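Local coordinates for protein kinase A regulatory subunit, putative (Trypanosoma cruzi, PDB 6FTF) that acts as the regulatory subunit of a cAMP-independent protein kinase A and binds the nucleoside analogue 7-cyano-7-deazainosine through its cyclic nucleotide-binding domains, at residues 199-212 / 224-238. Residues are numbered along the deposited sequence; the frame is centred on the assembly and turned at random.
Sequences GEWLYIIMEGTVEV and VCEFTQGDHIGELEF. With 7CI (7-cyano-7-deazainosine), chain E; EDO (1,2-ethanediol), chain C.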
ATOM      1  N   GLY A 199      -9.768  -8.082 -10.583  1.00 14.52           N
ATOM      2  CA  GLY A 199      -8.720  -7.115 -10.783  1.00 28.82           C
ATOM      3  C   GLY A 199      -8.299  -6.520  -9.457  1.00 34.08           C
ATOM      4  O   GLY A 199      -8.671  -5.403  -9.087  1.00 35.45           O
ATOM      5  N   GLU A 200      -7.509  -7.303  -8.745  1.00 25.67           N
ATOM      6  CA  GLU A 200      -7.150  -7.088  -7.358  1.00 23.34           C
ATOM      7  C   GLU A 200      -5.675  -6.750  -7.202  1.00 11.25           C
ATOM      8  O   GLU A 200      -5.244  -6.377  -6.097  1.00 11.25           O
ATOM      9  CB  GLU A 200      -7.534  -8.384  -6.603  1.00 28.73           C
ATOM     10  CG  GLU A 200      -6.727  -8.846  -5.408  1.00 42.91           C
ATOM     11  CD  GLU A 200      -7.610  -9.443  -4.339  1.00 49.39           C
ATOM     12  OE1 GLU A 200      -8.564 -10.154  -4.716  1.00 57.26           O
ATOM     13  OE2 GLU A 200      -7.357  -9.216  -3.138  1.00 43.82           O
ATOM     14  N   TRP A 201      -4.899  -6.831  -8.281  1.00 10.83           N
ATOM     15  CA  TRP A 201      -3.451  -6.849  -8.179  1.00  9.79           C
ATOM     16  C   TRP A 201      -2.795  -5.959  -9.220  1.00 10.36           C
ATOM     17  O   TRP A 201      -3.128  -6.017 -10.408  1.00 12.12           O
ATOM     18  CB  TRP A 201      -2.945  -8.268  -8.395  1.00 13.11           C
ATOM     19  CG  TRP A 201      -3.407  -9.242  -7.357  1.00 15.34           C
ATOM     20  CD1 TRP A 201      -4.334 -10.238  -7.508  1.00 16.61           C
ATOM     21  CD2 TRP A 201      -2.933  -9.330  -6.013  1.00 14.44           C
ATOM     22  NE1 TRP A 201      -4.455 -10.947  -6.329  1.00 17.71           N
ATOM     23  CE2 TRP A 201      -3.605 -10.409  -5.398  1.00 17.81           C
ATOM     24  CE3 TRP A 201      -1.990  -8.614  -5.270  1.00 14.48           C
ATOM     25  CZ2 TRP A 201      -3.381 -10.767  -4.067  1.00 18.16           C
ATOM     26  CZ3 TRP A 201      -1.769  -8.974  -3.945  1.00 16.58           C
ATOM     27  CH2 TRP A 201      -2.450 -10.050  -3.367  1.00 18.18           C
ATOM     28  N   LEU A 202      -1.832  -5.169  -8.771  1.00  9.68           N
ATOM     29  CA  LEU A 202      -0.993  -4.357  -9.634  1.00 10.08           C
ATOM     30  C   LEU A 202       0.405  -4.952  -9.601  1.00  9.85           C
ATOM     31  O   LEU A 202       0.911  -5.311  -8.533  1.00 11.83           O
ATOM     32  CB  LEU A 202      -0.986  -2.897  -9.168  1.00 10.33           C
ATOM     33  CG  LEU A 202      -0.217  -1.869  -9.994  1.00 12.36           C
ATOM     34  CD1 LEU A 202      -0.821  -0.473  -9.826  1.00 13.47           C
ATOM     35  CD2 LEU A 202       1.244  -1.845  -9.603  1.00 13.16           C
ATOM     36  N   TYR A 203       1.018  -5.080 -10.766  1.00  8.21           N
ATOM     37  CA  TYR A 203       2.323  -5.709 -10.907  1.00  7.93           C
ATOM     38  C   TYR A 203       3.294  -4.707 -11.504  1.00  8.96           C
ATOM     39  O   TYR A 203       2.969  -4.033 -12.490  1.00 10.41           O
ATOM     40  CB  TYR A 203       2.233  -6.927 -11.836  1.00  9.53           C
ATOM     41  CG  TYR A 203       1.318  -8.021 -11.347  1.00  8.59           C
ATOM     42  CD1 TYR A 203      -0.027  -7.991 -11.633  1.00  8.60           C
ATOM     43  CD2 TYR A 203       1.800  -9.074 -10.594  1.00  9.89           C
ATOM     44  CE1 TYR A 203      -0.868  -8.981 -11.177  1.00  9.48           C
ATOM     45  CE2 TYR A 203       0.965 -10.062 -10.133  1.00 10.54           C
ATOM     46  CZ  TYR A 203      -0.360 -10.009 -10.425  1.00 10.22           C
ATOM     47  OH  TYR A 203      -1.216 -11.009  -9.965  1.00 12.26           O
ATOM     48  N   ILE A 204       4.484  -4.616 -10.926  1.00  7.67           N
ATOM     49  CA  ILE A 204       5.583  -3.862 -11.510  1.00  7.90           C
ATOM     50  C   ILE A 204       6.581  -4.887 -12.009  1.00  8.08           C
ATOM     51  O   ILE A 204       6.980  -5.787 -11.261  1.00  8.70           O
ATOM     52  CB  ILE A 204       6.231  -2.912 -10.495  1.00  8.23           C
ATOM     53  CG1 ILE A 204       5.177  -2.030  -9.813  1.00  9.42           C
ATOM     54  CG2 ILE A 204       7.293  -2.092 -11.189  1.00 10.33           C
ATOM     55  CD1 ILE A 204       5.728  -1.168  -8.687  1.00 12.34           C
ATOM     56  N   ILE A 205       6.946  -4.791 -13.272  1.00  8.27           N
ATOM     57  CA  ILE A 205       7.827  -5.786 -13.869  1.00  8.36           C
ATOM     58  C   ILE A 205       9.266  -5.527 -13.434  1.00  8.24           C
ATOM     59  O   ILE A 205       9.867  -4.510 -13.790  1.00  9.63           O
ATOM     60  CB  ILE A 205       7.691  -5.803 -15.394  1.00  8.33           C
ATOM     61  CG1 ILE A 205       6.229  -6.053 -15.777  1.00  8.67           C
ATOM     62  CG2 ILE A 205       8.609  -6.872 -15.987  1.00  9.11           C
ATOM     63  CD1 ILE A 205       5.951  -5.897 -17.249  1.00 11.72           C
ATOM     64  N   MET A 206       9.844  -6.478 -12.702  1.00  8.55           N
ATOM     65  CA  MET A 206      11.241  -6.398 -12.300  1.00  9.65           C
ATOM     66  C   MET A 206      12.167  -6.988 -13.347  1.00 10.46           C
ATOM     67  O   MET A 206      13.313  -6.538 -13.481  1.00 11.99           O
ATOM     68  CB  MET A 206      11.461  -7.101 -10.954  1.00  9.64           C
ATOM     69  CG  MET A 206      10.658  -6.485  -9.822  1.00 10.62           C
ATOM     70  SD  MET A 206      10.891  -7.268  -8.217  1.00 14.73           S
ATOM     71  CE  MET A 206      12.514  -6.652  -7.766  1.00 18.54           C
ATOM     72  N   GLU A 207      11.704  -7.986 -14.088  1.00  8.76           N
ATOM     73  CA  GLU A 207      12.468  -8.566 -15.177  1.00  9.90           C
ATOM     74  C   GLU A 207      11.495  -9.228 -16.136  1.00  9.33           C
ATOM     75  O   GLU A 207      10.508  -9.826 -15.705  1.00  9.64           O
ATOM     76  CB  GLU A 207      13.418  -9.632 -14.631  1.00 12.51           C
ATOM     77  CG  GLU A 207      14.353 -10.260 -15.620  1.00 19.98           C
ATOM     78  CD  GLU A 207      15.088 -11.432 -14.993  1.00 28.69           C
ATOM     79  OE1 GLU A 207      15.647 -11.263 -13.888  1.00 22.56           O
ATOM     80  OE2 GLU A 207      15.074 -12.529 -15.587  1.00 34.98           O
ATOM     81  N   GLY A 208      11.796  -9.151 -17.425  1.00 10.13           N
ATOM     82  CA  GLY A 208      11.058  -9.875 -18.448  1.00  9.79           C
ATOM     83  C   GLY A 208      10.094  -9.008 -19.231  1.00  9.12           C
ATOM     84  O   GLY A 208      10.036  -7.785 -19.079  1.00 10.76           O
ATOM     85  N   THR A 209       9.333  -9.679 -20.096  1.00  9.68           N
ATOM     86  CA  THR A 209       8.384  -9.032 -20.990  1.00  9.65           C
ATOM     87  C   THR A 209       7.040  -9.742 -20.939  1.00  9.19           C
ATOM     88  O   THR A 209       6.960 -10.944 -20.691  1.00  9.26           O
ATOM     89  CB  THR A 209       8.955  -9.049 -22.418  1.00 10.42           C
ATOM     90  OG1 THR A 209      10.215  -8.356 -22.404  1.00 13.25           O
ATOM     91  CG2 THR A 209       8.053  -8.391 -23.429  1.00 11.93           C
ATOM     92  N   VAL A 210       5.978  -8.958 -21.114  1.00  8.63           N
ATOM     93  CA  VAL A 210       4.602  -9.442 -21.114  1.00  8.54           C
ATOM     94  C   VAL A 210       3.885  -8.936 -22.353  1.00  8.50           C
ATOM     95  O   VAL A 210       4.276  -7.940 -22.961  1.00  9.41           O
ATOM     96  CB  VAL A 210       3.809  -9.013 -19.846  1.00  8.89           C
ATOM     97  CG1 VAL A 210       4.546  -9.463 -18.585  1.00  9.43           C
ATOM     98  CG2 VAL A 210       3.567  -7.495 -19.832  1.00  8.95           C
ATOM     99  N   GLU A 211       2.792  -9.612 -22.698  1.00  8.31           N
ATOM    100  CA  GLU A 211       1.896  -9.174 -23.759  1.00  8.83           C
ATOM    101  C   GLU A 211       0.498  -8.977 -23.195  1.00  7.93           C
ATOM    102  O   GLU A 211       0.051  -9.726 -22.331  1.00  9.05           O
ATOM    103  CB  GLU A 211       1.852 -10.167 -24.932  1.00  9.46           C
ATOM    104  CG  GLU A 211       1.386 -11.575 -24.574  1.00 11.21           C
ATOM    105  CD  GLU A 211       1.501 -12.574 -25.728  1.00 15.47           C
ATOM    106  OE1 GLU A 211       1.086 -13.752 -25.546  1.00 15.54           O
ATOM    107  OE2 GLU A 211       2.005 -12.201 -26.812  1.00 17.01           O
ATOM    108  N   VAL A 212      -0.169  -7.947 -23.687  1.00  8.34           N
ATOM    109  CA  VAL A 212      -1.531  -7.596 -23.296  1.00  7.98           C
ATOM    110  C   VAL A 212      -2.446  -8.056 -24.421  1.00  8.60           C
ATOM    111  O   VAL A 212      -2.209  -7.708 -25.579  1.00  9.73           O
ATOM    112  CB  VAL A 212      -1.649  -6.081 -23.086  1.00  8.76           C
ATOM    113  CG1 VAL A 212      -3.057  -5.689 -22.714  1.00  9.71           C
ATOM    114  CG2 VAL A 212      -0.691  -5.605 -22.009  1.00  9.37           C
ATOM    115  N   VAL A 224      -2.655  -6.488 -28.031  1.00 10.60           N
ATOM    116  CA  VAL A 224      -2.703  -5.036 -27.960  1.00 10.06           C
ATOM    117  C   VAL A 224      -1.309  -4.430 -27.958  1.00 11.25           C
ATOM    118  O   VAL A 224      -1.028  -3.500 -28.721  1.00 12.93           O
ATOM    119  CB  VAL A 224      -3.498  -4.622 -26.706  1.00 10.47           C
ATOM    120  CG1 VAL A 224      -3.443  -3.119 -26.498  1.00 11.44           C
ATOM    121  CG2 VAL A 224      -4.925  -5.063 -26.834  1.00 12.11           C
ATOM    122  N   CYS A 225      -0.417  -4.917 -27.105  1.00  9.80           N
ATOM    123  CA  CYS A 225       0.922  -4.353 -26.969  1.00  9.98           C
ATOM    124  C   CYS A 225       1.744  -5.259 -26.064  1.00  9.99           C
ATOM    125  O   CYS A 225       1.258  -6.285 -25.576  1.00  9.94           O
ATOM    126  CB  CYS A 225       0.881  -2.928 -26.404  1.00 12.14           C
ATOM    127  SG  CYS A 225       0.396  -2.800 -24.657  1.00 11.95           S
ATOM    128  N   GLU A 226       2.993  -4.857 -25.829  1.00  9.85           N
ATOM    129  CA  GLU A 226       3.881  -5.479 -24.855  1.00  9.93           C
ATOM    130  C   GLU A 226       4.327  -4.450 -23.828  1.00  9.39           C
ATOM    131  O   GLU A 226       4.255  -3.242 -24.067  1.00 11.14           O
ATOM    132  CB  GLU A 226       5.124  -6.070 -25.537  1.00 10.58           C
ATOM    133  CG  GLU A 226       4.749  -7.269 -26.412  1.00 12.75           C
ATOM    134  CD  GLU A 226       5.945  -8.036 -26.962  1.00 17.23           C
ATOM    135  OE1 GLU A 226       5.723  -9.159 -27.496  1.00 18.28           O
ATOM    136  OE2 GLU A 226       7.090  -7.540 -26.868  1.00 18.06           O
ATOM    137  N   PHE A 227       4.764  -4.944 -22.673  1.00 10.15           N
ATOM    138  CA  PHE A 227       5.415  -4.152 -21.637  1.00  9.11           C
ATOM    139  C   PHE A 227       6.619  -4.942 -21.145  1.00  9.07           C
ATOM    140  O   PHE A 227       6.710  -6.159 -21.332  1.00 10.32           O
ATOM    141  CB  PHE A 227       4.471  -3.850 -20.468  1.00  9.28           C
ATOM    142  CG  PHE A 227       3.384  -2.885 -20.800  1.00  8.83           C
ATOM    143  CD1 PHE A 227       3.673  -1.572 -21.128  1.00 11.00           C
ATOM    144  CD2 PHE A 227       2.065  -3.266 -20.745  1.00  9.52           C
ATOM    145  CE1 PHE A 227       2.658  -0.675 -21.431  1.00 11.59           C
ATOM    146  CE2 PHE A 227       1.057  -2.366 -21.034  1.00 11.86           C
ATOM    147  CZ  PHE A 227       1.359  -1.079 -21.371  1.00 12.26           C
ATOM    148  N   THR A 228       7.539  -4.250 -20.477  1.00  8.75           N
ATOM    149  CA  THR A 228       8.775  -4.891 -20.049  1.00  9.89           C
ATOM    150  C   THR A 228       9.253  -4.275 -18.736  1.00  9.52           C
ATOM    151  O   THR A 228       8.511  -3.566 -18.056  1.00  9.76           O
ATOM    152  CB  THR A 228       9.797  -4.850 -21.193  1.00 11.55           C
ATOM    153  OG1 THR A 228      10.918  -5.681 -20.882  1.00 13.80           O
ATOM    154  CG2 THR A 228      10.251  -3.452 -21.450  1.00 12.87           C
ATOM    155  N   GLN A 229      10.495  -4.577 -18.375  1.00 11.18           N
ATOM    156  CA  GLN A 229      11.051  -4.188 -17.089  1.00  9.97           C
ATOM    157  C   GLN A 229      10.828  -2.706 -16.812  1.00 11.97           C
ATOM    158  O   GLN A 229      11.128  -1.851 -17.646  1.00 11.38           O
ATOM    159  CB  GLN A 229      12.548  -4.519 -17.121  1.00 12.63           C
ATOM    160  CG  GLN A 229      13.304  -4.184 -15.864  1.00 14.32           C
ATOM    161  CD  GLN A 229      14.739  -4.655 -15.912  1.00 18.14           C
ATOM    162  OE1 GLN A 229      15.051  -5.698 -16.504  1.00 20.31           O
ATOM    163  NE2 GLN A 229      15.626  -3.875 -15.317  1.00 21.47           N
ATOM    164  N   GLY A 230      10.309  -2.413 -15.625  1.00  9.60           N
ATOM    165  CA  GLY A 230      10.013  -1.066 -15.202  1.00  9.81           C
ATOM    166  C   GLY A 230       8.588  -0.631 -15.451  1.00  9.57           C
ATOM    167  O   GLY A 230       8.138   0.341 -14.844  1.00 11.02           O
ATOM    168  N   ASP A 231       7.865  -1.339 -16.315  1.00  9.02           N
ATOM    169  CA  ASP A 231       6.476  -1.043 -16.596  1.00  8.83           C
ATOM    170  C   ASP A 231       5.580  -1.676 -15.542  1.00  9.20           C
ATOM    171  O   ASP A 231       5.997  -2.512 -14.735  1.00  9.48           O
ATOM    172  CB  ASP A 231       6.101  -1.582 -17.978  1.00  9.33           C
ATOM    173  CG  ASP A 231       6.773  -0.841 -19.117  1.00 11.62           C
ATOM    174  OD1 ASP A 231       6.972   0.392 -19.007  1.00 17.96           O
ATOM    175  OD2 ASP A 231       7.070  -1.476 -20.139  1.00 11.43           O
ATOM    176  N   HIS A 232       4.326  -1.260 -15.556  1.00 11.12           N
ATOM    177  CA  HIS A 232       3.324  -1.779 -14.632  1.00 10.92           C
ATOM    178  C   HIS A 232       2.061  -2.204 -15.373  1.00  9.46           C
ATOM    179  O   HIS A 232       1.719  -1.657 -16.428  1.00  9.90           O
ATOM    180  CB  HIS A 232       2.938  -0.716 -13.609  1.00 12.95           C
ATOM    181  CG  HIS A 232       2.594   0.598 -14.232  1.00 12.41           C
ATOM    182  ND1 HIS A 232       1.344   0.887 -14.733  1.00 12.72           N
ATOM    183  CD2 HIS A 232       3.365   1.675 -14.509  1.00 15.54           C
ATOM    184  CE1 HIS A 232       1.350   2.096 -15.263  1.00 13.89           C
ATOM    185  NE2 HIS A 232       2.566   2.601 -15.129  1.00 15.56           N
ATOM    186  N   ILE A 233       1.352  -3.169 -14.786  1.00  9.05           N
ATOM    187  CA  ILE A 233       0.058  -3.616 -15.286  1.00  8.46           C
ATOM    188  C   ILE A 233      -0.881  -3.808 -14.105  1.00  8.11           C
ATOM    189  O   ILE A 233      -0.448  -4.078 -12.980  1.00  9.21           O
ATOM    190  CB  ILE A 233       0.100  -4.904 -16.152  1.00  9.63           C
ATOM    191  CG1 ILE A 233       0.687  -6.109 -15.396  1.00 12.53           C
ATOM    192  CG2 ILE A 233       0.809  -4.645 -17.481  1.00 11.01           C
ATOM    193  CD1 ILE A 233       2.171  -6.371 -15.618  1.00 11.45           C
ATOM    194  N   GLY A 234      -2.180  -3.654 -14.363  1.00  7.82           N
ATOM    195  CA  GLY A 234      -3.222  -3.861 -13.376  1.00  8.23           C
ATOM    196  C   GLY A 234      -3.836  -2.586 -12.844  1.00  8.33           C
ATOM    197  O   GLY A 234      -4.856  -2.648 -12.148  1.00  9.33           O
ATOM    198  N   GLU A 235      -3.297  -1.424 -13.187  1.00  8.20           N
ATOM    199  CA  GLU A 235      -3.801  -0.200 -12.591  1.00  8.78           C
ATOM    200  C   GLU A 235      -5.122   0.260 -13.190  1.00  8.61           C
ATOM    201  O   GLU A 235      -5.836   1.035 -12.543  1.00  9.21           O
ATOM    202  CB  GLU A 235      -2.792   0.948 -12.682  1.00 11.32           C
ATOM    203  CG  GLU A 235      -2.627   1.557 -14.055  1.00 11.40           C
ATOM    204  CD  GLU A 235      -1.812   0.727 -15.010  1.00 10.27           C
ATOM    205  OE1 GLU A 235      -1.208  -0.289 -14.578  1.00 11.89           O
ATOM    206  OE2 GLU A 235      -1.768   1.120 -16.209  1.00 12.69           O
ATOM    207  N   LEU A 236      -5.472  -0.152 -14.411  1.00  7.91           N
ATOM    208  CA  LEU A 236      -6.634   0.455 -15.054  1.00  7.92           C
ATOM    209  C   LEU A 236      -7.903   0.136 -14.288  1.00  8.26           C
ATOM    210  O   LEU A 236      -8.774   1.002 -14.101  1.00  8.96           O
ATOM    211  CB  LEU A 236      -6.768  -0.017 -16.499  1.00  8.15           C
ATOM    212  CG  LEU A 236      -5.599   0.321 -17.418  1.00  8.40           C
ATOM    213  CD1 LEU A 236      -5.898  -0.142 -18.829  1.00  9.17           C
ATOM    214  CD2 LEU A 236      -5.283   1.821 -17.417  1.00  9.78           C
ATOM    215  N   GLU A 237      -8.028  -1.100 -13.840  1.00  7.71           N
ATOM    216  CA  GLU A 237      -9.193  -1.516 -13.075  1.00  8.79           C
ATOM    217  C   GLU A 237      -9.293  -0.763 -11.762  1.00  9.25           C
ATOM    218  O   GLU A 237     -10.405  -0.529 -11.266  1.00  9.33           O
ATOM    219  CB  GLU A 237      -9.111  -3.014 -12.813  1.00  8.29           C
ATOM    220  CG  GLU A 237      -9.273  -3.872 -14.069  1.00  7.67           C
ATOM    221  CD  GLU A 237      -8.113  -3.811 -15.053  1.00  8.01           C
ATOM    222  OE1 GLU A 237      -6.936  -3.715 -14.617  1.00  8.37           O
ATOM    223  OE2 GLU A 237      -8.371  -3.868 -16.281  1.00  8.61           O
ATOM    224  N   PHE A 238      -8.139  -0.434 -11.167  1.00  9.24           N
ATOM    225  CA  PHE A 238      -8.104   0.290  -9.900  1.00  9.16           C
ATOM    226  C   PHE A 238      -8.530   1.736 -10.098  1.00 10.52           C
ATOM    227  O   PHE A 238      -9.186   2.322  -9.218  1.00 12.49           O
ATOM    228  CB  PHE A 238      -6.687   0.338  -9.324  1.00 10.82           C
ATOM    229  CG  PHE A 238      -6.084  -0.978  -8.887  1.00 11.04           C
ATOM    230  CD1 PHE A 238      -6.654  -2.230  -9.121  1.00 11.89           C
ATOM    231  CD2 PHE A 238      -4.883  -0.920  -8.193  1.00 11.96           C
ATOM    232  CE1 PHE A 238      -6.007  -3.387  -8.667  1.00 12.40           C
ATOM    233  CE2 PHE A 238      -4.264  -2.038  -7.730  1.00 12.33           C
ATOM    234  CZ  PHE A 238      -4.811  -3.275  -7.974  1.00 11.79           C
TER
HETATM  235  C1  7CI E 604      -3.465  -3.717 -19.173  1.00  8.57           C
HETATM  236  N1  7CI E 604      -4.255  -3.171 -20.341  1.00  7.49           N
HETATM  237  O1  7CI E 604      -4.004  -4.959 -18.778  1.00  8.21           O
HETATM  238  C2  7CI E 604      -3.735  -2.426 -21.302  1.00  8.20           C
HETATM  239  N2  7CI E 604      -2.452  -2.034 -21.486  1.00  8.31           N
HETATM  240  O2  7CI E 604      -2.397  -2.890 -17.230  1.00  9.07           O
HETATM  241  C3  7CI E 604      -2.157  -1.345 -22.607  1.00 12.73           C
HETATM  242  N3  7CI E 604      -3.164  -0.964 -23.507  1.00  9.05           N
HETATM  243  O3  7CI E 604      -4.685  -2.973 -15.872  1.00  8.18           O
HETATM  244  C4  7CI E 604      -4.472  -1.318 -23.317  1.00  8.48           C
HETATM  245  N4  7CI E 604      -8.410  -2.609 -22.561  1.00 10.00           N
HETATM  246  C5  7CI E 604      -4.804  -2.108 -22.195  1.00  7.63           C
HETATM  247  O5  7CI E 604      -5.313  -0.891 -24.158  1.00  9.46           O
HETATM  248  C6  7CI E 604      -6.018  -2.722 -21.668  1.00  7.86           C
HETATM  249  C7  7CI E 604      -5.584  -3.371 -20.520  1.00  8.24           C
HETATM  250  C8  7CI E 604      -7.320  -2.658 -22.162  1.00  8.87           C
HETATM  251  C9  7CI E 604      -3.554  -2.832 -17.978  1.00  7.61           C
HETATM  252  C10 7CI E 604      -4.696  -3.361 -17.278  1.00  7.49           C
HETATM  253  C11 7CI E 604      -4.466  -4.880 -17.436  1.00  8.29           C
HETATM  254  C12 7CI E 604      -5.775  -5.754 -17.279  1.00  8.04           C
HETATM  255  O4  7CI E 604      -6.809  -5.201 -18.015  1.00  8.49           O
HETATM  256  C1  EDO C 602      14.664  -0.768 -13.054  1.00 23.41           C
HETATM  257  O1  EDO C 602      15.209  -2.082 -13.201  1.00 23.58           O
HETATM  258  C2  EDO C 602      13.449  -0.607 -13.958  1.00 21.86           C
HETATM  259  O2  EDO C 602      13.846  -0.868 -15.306  1.00 25.48           O
HETATM  260  O   HOH W   1      14.122  -7.612 -18.271  1.00 16.20           O
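Ile233 lays its CD1 methyl against Tyr203 CB, 3.8 Å away, and reaches Ile205 CG1 with the same carbon; with CG1 between backbone N and carbonyl carbon (chi1 59°) and an unusual chi2 of -96°, its end nears the facing strand. Ile205 leans CD1 on Phe227 CB, and Val210 CG2 meets that CB from the neighbouring strand, so one apolar seam runs round the corner at Met206. Farther along, Val212 divides its branches: CG2 lies 3.8 Å from Phe227 CE2, while CG1, anti to the backbone N, turns to the base of 7-cyano-7-deazainosine. The Phe227 ring presents its edge to N2 of the same base, and Cys225 SG approaches C3. At the other end Phe238 brings its ring edge to Trp201 N and its CE2 to Leu202 CB.

This is the antiparallel jelly-roll of a cyclic nucleotide-binding domain, whose two four-stranded sheets both take part: 201-205 pairs with 232-233, and 209-212 with 224-228. Tyr203 and Ile233 exchange backbone bonds, as do Val210 and Phe227. Residues 233-238 enter the short helix of the phosphate-binding cassette. The nucleoside carries no phosphate; its ribose hydroxyls take the bonds: Gly234 N donates to O2 at 3.0 Å, and the Glu237 carboxylate takes O3 on OE1 and O4 on OE2, each at 2.7 Å. Nearby, His232 ND1 bonds Glu235 OE1, in the imidazole plane but from above the carboxylate plane.

Toward the corner, a type II turn from Thr228 to Asp231 is tied by Thr228 N to Asp231 OD2 (2.8 Å), and Gly230 N bonds Ile205 O. Thr228 OG1 donates to Gly208 O from 48° above the carbonyl plane. At the polar edge a water bridges Gly208 N and Gln229 OE1; farther down the hairpin Lys223 forms salt bridges with Glu211 and Glu226.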